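Long-range contacts in fibrillarin-like rRNA/tRNA 2'-O-methyltransferase (PDB 4DF3), which probably catalyses the S-adenosylmethionine-dependent 2'-O-methylation of ribose in rRNA and tRNA at sites chosen by a guide RNA: residues 84-89 with 103-108; 97-102 with 125-130; 140-145 with 168-173. The protein carries 2 engineered substitutions. One frame throughout, in Å; residues are numbered along the deposited sequence.

Along the chain, contacts 1 and 2 interleave (84-89, 97-102, 103-108, 125-130), whereas contact 3 begins only after both have closed. Helix 90-99 supplies part of contact 2 and leads into strand 104-109 of contact 1. That strand lies beside strand 128-132 in the seven-stranded mixed sheet, so these two contacts touch through backbone, with centres about 10 Å apart. Contact 3, its centre about 14 Å from that of contact 1, meets it where Tyr141 packs on Leu84 and Val108. Contacts 2 and 3 stay about 6 Å apart at their nearest atoms. Contact 1 borders S-adenosylmethionine directly; contacts 2 and 3 join neighbouring elements of the same Rossmann-like core.

Contact 1. Residues 84-89 with 103-108; sequences LGIASG and GRIYGV. With SAM (S-adenosylmethionine), chain C.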
loop_
_atom_site.group_PDB
_atom_site.type_symbol
_atom_site.label_atom_id
_atom_site.label_comp_id
_atom_site.label_asym_id
_atom_site.label_seq_id
_atom_site.Cartn_x
_atom_site.Cartn_y
_atom_site.Cartn_z
ATOM N N LEU A 84 -7.823 3.144 -1.414
ATOM C CA LEU A 84 -8.397 4.057 -2.401
ATOM C C LEU A 84 -7.472 4.047 -3.600
ATOM O O LEU A 84 -6.292 4.451 -3.483
ATOM C CB LEU A 84 -8.616 5.470 -1.856
ATOM C CG LEU A 84 -9.537 5.595 -0.611
ATOM C CD1 LEU A 84 -9.700 7.053 -0.226
ATOM C CD2 LEU A 84 -10.863 4.883 -0.758
ATOM N N GLY A 85 -7.974 3.544 -4.734
ATOM C CA GLY A 85 -7.143 3.555 -5.952
ATOM C C GLY A 85 -6.359 2.262 -6.130
ATOM O O GLY A 85 -5.158 2.310 -6.485
ATOM N N ILE A 86 -7.014 1.125 -5.939
ATOM C CA ILE A 86 -6.344 -0.164 -5.811
ATOM C C ILE A 86 -5.750 -0.566 -7.196
ATOM O O ILE A 86 -4.821 -1.373 -7.236
ATOM C CB ILE A 86 -7.253 -1.275 -5.134
ATOM C CG1 ILE A 86 -6.523 -2.638 -5.109
ATOM C CG2 ILE A 86 -8.564 -1.520 -5.917
ATOM C CD1 ILE A 86 -7.316 -3.776 -4.463
ATOM N N ALA A 87 -6.336 -0.022 -8.282
ATOM C CA ALA A 87 -5.873 -0.365 -9.645
ATOM C C ALA A 87 -5.941 -1.900 -9.888
ATOM O O ALA A 87 -6.924 -2.550 -9.536
ATOM C CB ALA A 87 -4.419 0.194 -9.828
ATOM N N SER A 88 -4.912 -2.510 -10.478
ATOM C CA SER A 88 -4.956 -3.959 -10.713
ATOM C C SER A 88 -4.370 -4.828 -9.580
ATOM O O SER A 88 -4.115 -6.016 -9.770
ATOM C CB SER A 88 -4.247 -4.297 -12.028
ATOM O OG SER A 88 -3.001 -3.601 -12.089
ATOM N N GLY A 89 -4.119 -4.238 -8.412
ATOM C CA GLY A 89 -3.818 -5.040 -7.256
ATOM C C GLY A 89 -2.346 -5.265 -6.939
ATOM O O GLY A 89 -2.035 -6.027 -6.033
ATOM N N GLY A 103 -7.638 -10.847 7.517
ATOM C CA GLY A 103 -7.706 -9.450 7.131
ATOM C C GLY A 103 -8.582 -9.242 5.906
ATOM O O GLY A 103 -9.050 -10.187 5.291
ATOM N N ARG A 104 -8.788 -7.985 5.562
ATOM C CA ARG A 104 -9.500 -7.649 4.349
ATOM C C ARG A 104 -8.890 -6.387 3.759
ATOM O O ARG A 104 -8.564 -5.417 4.468
ATOM C CB ARG A 104 -10.960 -7.356 4.621
ATOM C CG ARG A 104 -11.745 -8.499 5.119
ATOM C CD ARG A 104 -13.227 -8.236 4.899
ATOM N NE ARG A 104 -13.915 -9.491 5.141
ATOM C CZ ARG A 104 -15.220 -9.620 5.354
ATOM N NH1 ARG A 104 -16.017 -8.555 5.325
ATOM N NH2 ARG A 104 -15.720 -10.835 5.551
ATOM N N ILE A 105 -8.800 -6.357 2.447
ATOM C CA ILE A 105 -8.596 -5.063 1.766
ATOM C C ILE A 105 -9.832 -4.712 0.969
ATOM O O ILE A 105 -10.243 -5.484 0.040
ATOM C CB ILE A 105 -7.510 -5.180 0.745
ATOM C CG1 ILE A 105 -6.222 -5.485 1.417
ATOM C CG2 ILE A 105 -7.338 -3.838 -0.031
ATOM C CD1 ILE A 105 -5.270 -5.911 0.533
ATOM N N TYR A 106 -10.429 -3.574 1.299
ATOM C CA TYR A 106 -11.556 -3.101 0.538
ATOM C C TYR A 106 -10.963 -2.196 -0.510
ATOM O O TYR A 106 -10.391 -1.114 -0.179
ATOM C CB TYR A 106 -12.516 -2.324 1.424
ATOM C CG TYR A 106 -13.179 -3.174 2.469
ATOM C CD1 TYR A 106 -14.402 -3.860 2.174
ATOM C CD2 TYR A 106 -12.683 -3.186 3.779
ATOM C CE1 TYR A 106 -15.056 -4.604 3.184
ATOM C CE2 TYR A 106 -13.315 -3.946 4.761
ATOM C CZ TYR A 106 -14.504 -4.644 4.439
ATOM O OH TYR A 106 -15.176 -5.386 5.419
ATOM N N GLY A 107 -11.027 -2.650 -1.762
ATOM C CA GLY A 107 -10.285 -1.952 -2.816
ATOM C C GLY A 107 -11.185 -1.147 -3.699
ATOM O O GLY A 107 -11.883 -1.700 -4.524
ATOM N N VAL A 108 -11.121 0.169 -3.557
ATOM C CA VAL A 108 -11.935 1.096 -4.362
ATOM C C VAL A 108 -11.203 1.503 -5.629
ATOM O O VAL A 108 -10.090 1.988 -5.589
ATOM C CB VAL A 108 -12.313 2.345 -3.517
ATOM C CG1 VAL A 108 -13.154 3.404 -4.356
ATOM C CG2 VAL A 108 -12.983 1.946 -2.221
HETATM N N SAM C . -2.185 1.827 -5.776
HETATM C CA SAM C . -1.831 1.126 -7.044
HETATM C C SAM C . -0.589 0.278 -6.753
HETATM O O SAM C . 0.259 0.651 -5.915
HETATM O OXT SAM C . -0.431 -0.782 -7.348
HETATM C CB SAM C . -1.507 2.118 -8.214
HETATM C CG SAM C . -2.686 3.074 -8.282
HETATM S SD SAM C . -2.891 3.982 -9.840
HETATM C CE SAM C . -1.585 5.164 -9.417
HETATM C "C5'" SAM C . -4.356 5.013 -9.464
HETATM C "C4'" SAM C . -5.688 4.298 -9.704
HETATM O "O4'" SAM C . -6.790 4.961 -9.086
HETATM C "C3'" SAM C . -6.123 4.126 -11.152
HETATM O "O3'" SAM C . -6.282 2.714 -11.329
HETATM C "C2'" SAM C . -7.385 4.982 -11.343
HETATM O "O2'" SAM C . -8.317 4.381 -12.215
HETATM C "C1'" SAM C . -7.952 5.038 -9.931
HETATM N N9 SAM C . -8.642 6.295 -9.584
HETATM C C8 SAM C . -8.361 7.619 -9.942
HETATM N N7 SAM C . -9.315 8.440 -9.354
HETATM C C5 SAM C . -10.172 7.678 -8.659
HETATM C C6 SAM C . -11.272 7.992 -7.877
HETATM N N6 SAM C . -11.756 9.280 -7.685
HETATM N N1 SAM C . -11.844 6.868 -7.299
HETATM C C2 SAM C . -11.487 5.536 -7.407
HETATM N N3 SAM C . -10.380 5.255 -8.189
HETATM C C4 SAM C . -9.784 6.313 -8.801
#
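Leu84 and Val108 form a parallel beta bridge at the point where strand 80-84 of the Rossmann-like methyltransferase fold gives way to its cofactor-binding loop. Strand 104-109 returns beside it after helix 90-99, which makes the unit a beta-alpha-beta crossover. The two side chains lie alongside each other on one face of the sheet, Leu84 CD2 coming 3.9 Å from Val108 CG2.

Beyond the bridge the backbone grip is forked. Val108 O accepts Gly85 N at 2.8 Å, in the carbonyl plane, and Ile86 N at 3.2 Å from above that plane, so one oxygen holds two successive amides of the loop. Gly85 has a positive phi of 93°, with backbone angles at which a CB would be pushed against the carbonyl O of Leu84, and a CB there would also crowd the ribose oxygen O4' of the cofactor.

Ile86 can be traced outward over Gly107. Its CB lies 3.9 Å from Gly107 CA. The CG2 branch presses closest, 3.5 Å from Gly107 C, while the other branch starts with CG1 anti to the backbone N (chi1 176°) and stays extended, carrying CD1 on past the glycine. At the tip CD1 lies 3.9 Å from Gly107 CA and makes a looser approach to Ile105 CG2. A CB on Gly107 would run into this methyl, so the absent side chain is what lets the isoleucine lie over the strand. Ala92 of helix 90-99 and Ile128 of strand 128-132 also touch Ile86.

A type II' turn from Ile86 to Gly89 then carries the loop toward the helix. On the cofactor side, Ala87 CB sits 3.5 Å from O3' of S-adenosylmethionine, and Gly85 O accepts a hydrogen bond from its amino nitrogen N at 3.1 Å.

Contact 2. Residues 97-102 with 125-130; sequences DIIGPR and RRNIFP
Asn127 buries the most surface here, reaching from the type I turn at 125-128 to the chain leaving helix 90-99. Its ND2 donates to Gly100 O at 2.9 Å, with an N-H...O angle of 156°. The oxygen lies near the amide plane of Asn127, yet the donor stands above the carbonyl plane of Gly100 and so does not use a lone pair. CG occupies the crowded position between backbone N and carbonyl carbon (chi1 65°), which directs the amide toward the helix end, and ND2 also passes 3.5 Å from Ile99 CG1. Gly100, with positive phi, is where the chain leaves helical geometry.

Asp97 and Arg125 form the second link, a salt bridge. The guanidinium, carried by a chain extended from CG to NE, meets one carboxylate oxygen end-on: NH1 lies 2.9 Å and NH2 3.1 Å from Asp97 OD1. Both nitrogens approach from the same face of the carboxylate, whose plane is turned 57° from that of the guanidinium, while OD1 itself lies close to the guanidinium plane. Ser96 OG is hydrogen-bonded to both Asn127 OD1 and Arg125 NH1, so one serine serves both links.

Asp97 has further partners: OD1 bonds Leu33 N, and OD2 meets Thr30 OG1 and forms a salt bridge with Arg53. Two arginines flanking one buried carboxylate would be expected to favour its ionised form, and its two oxygens bond to the turn before strand 128-132 and to the N-terminal sheet, joining both to helix 90-99.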
loop_
_atom_site.group_PDB
_atom_site.type_symbol
_atom_site.label_atom_id
_atom_site.label_comp_id
_atom_site.label_asym_id
_atom_site.label_seq_id
_atom_site.Cartn_x
_atom_site.Cartn_y
_atom_site.Cartn_z
ATOM N N ASP A 97 -0.999 -10.548 1.243
ATOM C CA ASP A 97 -0.074 -11.492 1.875
ATOM C C ASP A 97 0.125 -11.244 3.396
ATOM O O ASP A 97 0.135 -12.184 4.170
ATOM C CB ASP A 97 1.295 -11.487 1.183
ATOM C CG ASP A 97 1.258 -12.104 -0.207
ATOM O OD1 ASP A 97 0.325 -12.904 -0.538
ATOM O OD2 ASP A 97 2.212 -11.826 -0.996
ATOM N N ILE A 98 0.387 -9.984 3.765
ATOM C CA ILE A 98 0.738 -9.624 5.161
ATOM C C ILE A 98 -0.423 -9.795 6.086
ATOM O O ILE A 98 -0.294 -10.395 7.167
ATOM C CB ILE A 98 1.271 -8.162 5.198
ATOM C CG1 ILE A 98 2.608 -8.155 4.417
ATOM C CG2 ILE A 98 1.549 -7.656 6.617
ATOM C CD1 ILE A 98 3.020 -6.706 4.036
ATOM N N ILE A 99 -1.579 -9.299 5.648
ATOM C CA ILE A 99 -2.763 -9.324 6.531
ATOM C C ILE A 99 -3.316 -10.700 6.743
ATOM O O ILE A 99 -3.950 -10.955 7.784
ATOM C CB ILE A 99 -3.919 -8.363 6.074
ATOM C CG1 ILE A 99 -4.598 -8.836 4.809
ATOM C CG2 ILE A 99 -3.369 -6.922 5.972
ATOM C CD1 ILE A 99 -5.597 -7.760 4.199
ATOM N N GLY A 100 -3.074 -11.597 5.769
ATOM C CA GLY A 100 -3.466 -13.021 5.903
ATOM C C GLY A 100 -4.967 -13.226 5.759
ATOM O O GLY A 100 -5.703 -12.299 5.453
ATOM N N PRO A 101 -5.438 -14.471 5.969
ATOM C CA PRO A 101 -6.863 -14.854 5.716
ATOM C C PRO A 101 -7.934 -14.127 6.521
ATOM O O PRO A 101 -9.092 -14.011 6.022
ATOM C CB PRO A 101 -6.883 -16.349 6.073
ATOM C CG PRO A 101 -5.833 -16.477 7.146
ATOM C CD PRO A 101 -4.667 -15.589 6.553
ATOM N N ARG A 102 -7.590 -13.658 7.725
ATOM C CA ARG A 102 -8.525 -12.895 8.563
ATOM C C ARG A 102 -8.560 -11.356 8.330
ATOM O O ARG A 102 -9.400 -10.641 8.865
ATOM C CB ARG A 102 -8.298 -13.195 10.065
ATOM C CG ARG A 102 -8.536 -14.659 10.494
ATOM C CD ARG A 102 -8.419 -14.732 12.052
ATOM N NE ARG A 102 -7.017 -14.904 12.461
ATOM C CZ ARG A 102 -6.115 -13.919 12.615
ATOM N NH1 ARG A 102 -4.855 -14.222 12.973
ATOM N NH2 ARG A 102 -6.454 -12.634 12.442
ATOM N N ARG A 125 -7.635 -14.568 -4.508
ATOM C CA ARG A 125 -7.257 -13.937 -3.210
ATOM C C ARG A 125 -8.497 -13.457 -2.534
ATOM O O ARG A 125 -9.013 -12.371 -2.841
ATOM C CB ARG A 125 -6.396 -12.707 -3.423
ATOM C CG ARG A 125 -5.079 -13.029 -3.744
ATOM C CD ARG A 125 -4.193 -11.848 -3.661
ATOM N NE ARG A 125 -2.860 -12.398 -3.963
ATOM C CZ ARG A 125 -1.928 -12.700 -3.050
ATOM N NH1 ARG A 125 -2.198 -12.481 -1.797
ATOM N NH2 ARG A 125 -0.714 -13.218 -3.407
ATOM N N ARG A 126 -8.991 -14.252 -1.611
ATOM C CA ARG A 126 -10.300 -14.013 -1.126
ATOM C C ARG A 126 -10.363 -13.062 0.055
ATOM O O ARG A 126 -11.419 -12.891 0.645
ATOM C CB ARG A 126 -10.958 -15.345 -0.853
ATOM C CG ARG A 126 -11.149 -16.012 -2.179
ATOM C CD ARG A 126 -11.540 -17.419 -2.033
ATOM N NE ARG A 126 -11.535 -18.008 -3.364
ATOM C CZ ARG A 126 -11.866 -19.267 -3.608
ATOM N NH1 ARG A 126 -12.207 -20.055 -2.605
ATOM N NH2 ARG A 126 -11.813 -19.725 -4.853
ATOM N N ASN A 127 -9.229 -12.425 0.385
ATOM C CA ASN A 127 -9.248 -11.407 1.404
ATOM C C ASN A 127 -9.182 -10.029 0.737
ATOM O O ASN A 127 -9.005 -9.024 1.418
ATOM C CB ASN A 127 -8.127 -11.620 2.447
ATOM C CG ASN A 127 -6.750 -11.465 1.856
ATOM O OD1 ASN A 127 -6.599 -11.361 0.675
ATOM N ND2 ASN A 127 -5.741 -11.436 2.700
ATOM N N ILE A 128 -9.315 -9.981 -0.588
ATOM C CA ILE A 128 -9.472 -8.713 -1.263
ATOM C C ILE A 128 -10.920 -8.545 -1.744
ATOM O O ILE A 128 -11.463 -9.425 -2.478
ATOM C CB ILE A 128 -8.494 -8.484 -2.465
ATOM C CG1 ILE A 128 -7.039 -8.527 -2.014
ATOM C CG2 ILE A 128 -8.796 -7.178 -3.156
ATOM C CD1 ILE A 128 -6.009 -8.566 -3.232
ATOM N N PHE A 129 -11.509 -7.386 -1.386
ATOM C CA PHE A 129 -12.938 -7.092 -1.673
ATOM C C PHE A 129 -13.019 -5.858 -2.558
ATOM O O PHE A 129 -12.960 -4.701 -2.064
ATOM C CB PHE A 129 -13.684 -6.831 -0.332
ATOM C CG PHE A 129 -13.964 -8.087 0.474
ATOM C CD1 PHE A 129 -15.286 -8.520 0.668
ATOM C CD2 PHE A 129 -12.925 -8.820 1.071
ATOM C CE1 PHE A 129 -15.565 -9.708 1.460
ATOM C CE2 PHE A 129 -13.208 -10.028 1.824
ATOM C CZ PHE A 129 -14.526 -10.438 1.998
ATOM N N PRO A 130 -13.102 -6.060 -3.893
ATOM C CA PRO A 130 -13.102 -4.899 -4.785
ATOM C C PRO A 130 -14.488 -4.209 -4.720
ATOM O O PRO A 130 -15.561 -4.863 -4.566
ATOM C CB PRO A 130 -12.812 -5.511 -6.198
ATOM C CG PRO A 130 -12.331 -6.935 -5.896
ATOM C CD PRO A 130 -13.127 -7.314 -4.655
#

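Contact 3. Residues 140-145 with 168-173; sequences KYRHLV and ARFFLR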
loop_
_atom_site.group_PDB
_atom_site.type_symbol
_atom_site.label_atom_id
_atom_site.label_comp_id
_atom_site.label_asym_id
_atom_site.label_seq_id
_atom_site.Cartn_x
_atom_site.Cartn_y
_atom_site.Cartn_z
ATOM N N LYS A 140 -21.743 6.313 -1.144
ATOM C CA LYS A 140 -22.323 5.339 -2.070
ATOM C C LYS A 140 -21.771 3.944 -1.803
ATOM O O LYS A 140 -22.329 2.982 -2.347
ATOM C CB LYS A 140 -22.003 5.678 -3.537
ATOM C CG LYS A 140 -22.525 7.010 -3.990
ATOM C CD LYS A 140 -22.005 7.539 -5.354
ATOM C CE LYS A 140 -22.659 6.931 -6.614
ATOM N NZ LYS A 140 -24.180 6.815 -6.694
ATOM N N TYR A 141 -20.678 3.821 -1.025
ATOM C CA TYR A 141 -20.195 2.484 -0.655
ATOM C C TYR A 141 -20.095 2.244 0.858
ATOM O O TYR A 141 -19.557 1.220 1.304
ATOM C CB TYR A 141 -18.923 2.080 -1.448
ATOM C CG TYR A 141 -17.784 3.039 -1.350
ATOM C CD1 TYR A 141 -16.941 3.040 -0.210
ATOM C CD2 TYR A 141 -17.413 3.832 -2.450
ATOM C CE1 TYR A 141 -15.921 3.919 -0.117
ATOM C CE2 TYR A 141 -16.350 4.709 -2.373
ATOM C CZ TYR A 141 -15.586 4.701 -1.242
ATOM O OH TYR A 141 -14.547 5.577 -1.238
ATOM N N ARG A 142 -20.693 3.142 1.642
ATOM C CA ARG A 142 -20.768 2.999 3.095
ATOM C C ARG A 142 -21.349 1.644 3.522
ATOM O O ARG A 142 -20.968 1.074 4.567
ATOM C CB ARG A 142 -21.603 4.130 3.700
ATOM C CG ARG A 142 -21.427 4.293 5.198
ATOM C CD ARG A 142 -22.379 5.375 5.716
ATOM N NE ARG A 142 -23.633 5.232 4.972
ATOM C CZ ARG A 142 -24.597 6.140 4.928
ATOM N NH1 ARG A 142 -24.451 7.296 5.590
ATOM N NH2 ARG A 142 -25.678 5.898 4.184
ATOM N N HIS A 143 -22.212 1.066 2.700
ATOM C CA HIS A 143 -22.845 -0.181 3.090
ATOM C C HIS A 143 -21.943 -1.401 2.830
ATOM O O HIS A 143 -22.247 -2.531 3.216
ATOM C CB HIS A 143 -24.162 -0.358 2.306
ATOM C CG HIS A 143 -23.991 -0.478 0.832
ATOM N ND1 HIS A 143 -23.513 0.545 0.043
ATOM C CD2 HIS A 143 -24.309 -1.493 -0.016
ATOM C CE1 HIS A 143 -23.530 0.171 -1.227
ATOM N NE2 HIS A 143 -24.022 -1.058 -1.297
ATOM N N LEU A 144 -20.840 -1.164 2.155
ATOM C CA LEU A 144 -19.961 -2.268 1.739
ATOM C C LEU A 144 -18.636 -2.299 2.539
ATOM O O LEU A 144 -17.840 -3.246 2.436
ATOM C CB LEU A 144 -19.697 -2.177 0.233
ATOM C CG LEU A 144 -20.908 -2.278 -0.708
ATOM C CD1 LEU A 144 -20.430 -1.920 -2.082
ATOM C CD2 LEU A 144 -21.481 -3.701 -0.694
ATOM N N VAL A 145 -18.416 -1.270 3.337
ATOM C CA VAL A 145 -17.126 -1.091 4.016
ATOM C C VAL A 145 -17.343 -0.886 5.480
ATOM O O VAL A 145 -17.963 0.105 5.893
ATOM C CB VAL A 145 -16.303 0.105 3.480
ATOM C CG1 VAL A 145 -14.965 0.250 4.274
ATOM C CG2 VAL A 145 -15.980 -0.086 2.012
ATOM N N ALA A 168 -11.937 8.873 5.686
ATOM C CA ALA A 168 -11.525 8.541 7.059
ATOM C C ALA A 168 -12.682 8.800 8.001
ATOM O O ALA A 168 -12.885 8.062 8.958
ATOM C CB ALA A 168 -10.289 9.386 7.523
ATOM N N ARG A 169 -13.391 9.922 7.792
ATOM C CA ARG A 169 -14.565 10.234 8.693
ATOM C C ARG A 169 -15.610 9.134 8.722
ATOM O O ARG A 169 -16.153 8.793 9.800
ATOM C CB ARG A 169 -15.195 11.591 8.288
ATOM C CG ARG A 169 -14.372 12.744 8.861
ATOM C CD ARG A 169 -14.640 14.140 8.296
ATOM N NE ARG A 169 -13.839 15.116 9.056
ATOM C CZ ARG A 169 -13.610 16.392 8.696
ATOM N NH1 ARG A 169 -14.100 16.891 7.555
ATOM N NH2 ARG A 169 -12.862 17.179 9.489
ATOM N N PHE A 170 -15.873 8.531 7.556
ATOM C CA PHE A 170 -16.804 7.431 7.461
ATOM C C PHE A 170 -16.291 6.117 8.038
ATOM O O PHE A 170 -17.059 5.391 8.666
ATOM C CB PHE A 170 -17.186 7.172 6.013
ATOM C CG PHE A 170 -18.268 8.056 5.515
ATOM C CD1 PHE A 170 -19.603 7.765 5.808
ATOM C CD2 PHE A 170 -17.958 9.144 4.726
ATOM C CE1 PHE A 170 -20.634 8.606 5.338
ATOM C CE2 PHE A 170 -18.996 10.002 4.240
ATOM C CZ PHE A 170 -20.307 9.719 4.532
ATOM N N PHE A 171 -15.009 5.818 7.876
ATOM C CA PHE A 171 -14.548 4.417 8.045
ATOM C C PHE A 171 -13.368 4.157 8.992
ATOM O O PHE A 171 -13.176 3.033 9.366
ATOM C CB PHE A 171 -14.122 3.834 6.668
ATOM C CG PHE A 171 -15.233 3.878 5.626
ATOM C CD1 PHE A 171 -16.442 3.232 5.861
ATOM C CD2 PHE A 171 -15.105 4.690 4.489
ATOM C CE1 PHE A 171 -17.502 3.326 4.869
ATOM C CE2 PHE A 171 -16.099 4.782 3.496
ATOM C CZ PHE A 171 -17.332 4.081 3.689
ATOM N N LEU A 172 -12.500 5.135 9.188
ATOM C CA LEU A 172 -11.217 4.823 9.800
ATOM C C LEU A 172 -11.374 4.773 11.333
ATOM O O LEU A 172 -11.879 5.734 11.935
ATOM C CB LEU A 172 -10.140 5.855 9.386
ATOM C CG LEU A 172 -8.691 5.616 9.895
ATOM C CD1 LEU A 172 -8.187 4.356 9.276
ATOM C CD2 LEU A 172 -7.793 6.806 9.423
ATOM N N ARG A 173 -10.942 3.669 11.922
ATOM C CA ARG A 173 -10.998 3.528 13.405
ATOM C C ARG A 173 -10.190 4.608 14.072
ATOM O O ARG A 173 -9.242 5.193 13.481
ATOM C CB ARG A 173 -10.522 2.140 13.850
ATOM C CG ARG A 173 -11.432 0.997 13.420
ATOM C CD ARG A 173 -10.917 -0.334 13.954
ATOM N NE ARG A 173 -10.610 -0.248 15.372
ATOM C CZ ARG A 173 -11.515 -0.542 16.332
ATOM N NH1 ARG A 173 -12.739 -0.935 15.973
ATOM N NH2 ARG A 173 -11.180 -0.372 17.622
#
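This is a largely apolar, aromatic-centred contact in the Rossmann-like fold, in which Phe171, at the C-terminal end of helix 160-171, packs into the loop 140-145 through Tyr141, Arg142 and Val145. The Phe171 ring is covered on both faces. Over one, Val145 CG1 makes a CH-pi contact, 4.0 Å from the ring centroid and 23° off the normal; over the other lies CB of the preceding Phe170. The ring's outer end is met in its plane, with Phe171 CZ 3.7 Å from Arg142 CA, and Phe171 CE1 lies 3.4 Å from Val145 O.

Tyr141 adds a rim-to-rim aromatic pair. The planes are only 14° apart, yet neither ring covers the other's face, the centroids being 6.0 Å apart, and Tyr141 CE1 touches Phe171 CE2 at 3.7 Å. With Phe171 cut back to an alanine, a gap is likely to open between Val145 CG1 and Phe170 CB, and Tyr141 to lose its aromatic neighbour.

Tyr141 also joins this contact to the cofactor side of the fold by packing on Ala135, and its OH is hydrogen-bonded to Asn167 OD1 of the same helix. At the exposed margin, a chi1 of -164° swings Arg142 CG away from the backbone N, and the chain runs past Phe170, placing Arg142 CD 3.7 Å from both CD1 and CE1 of that ring.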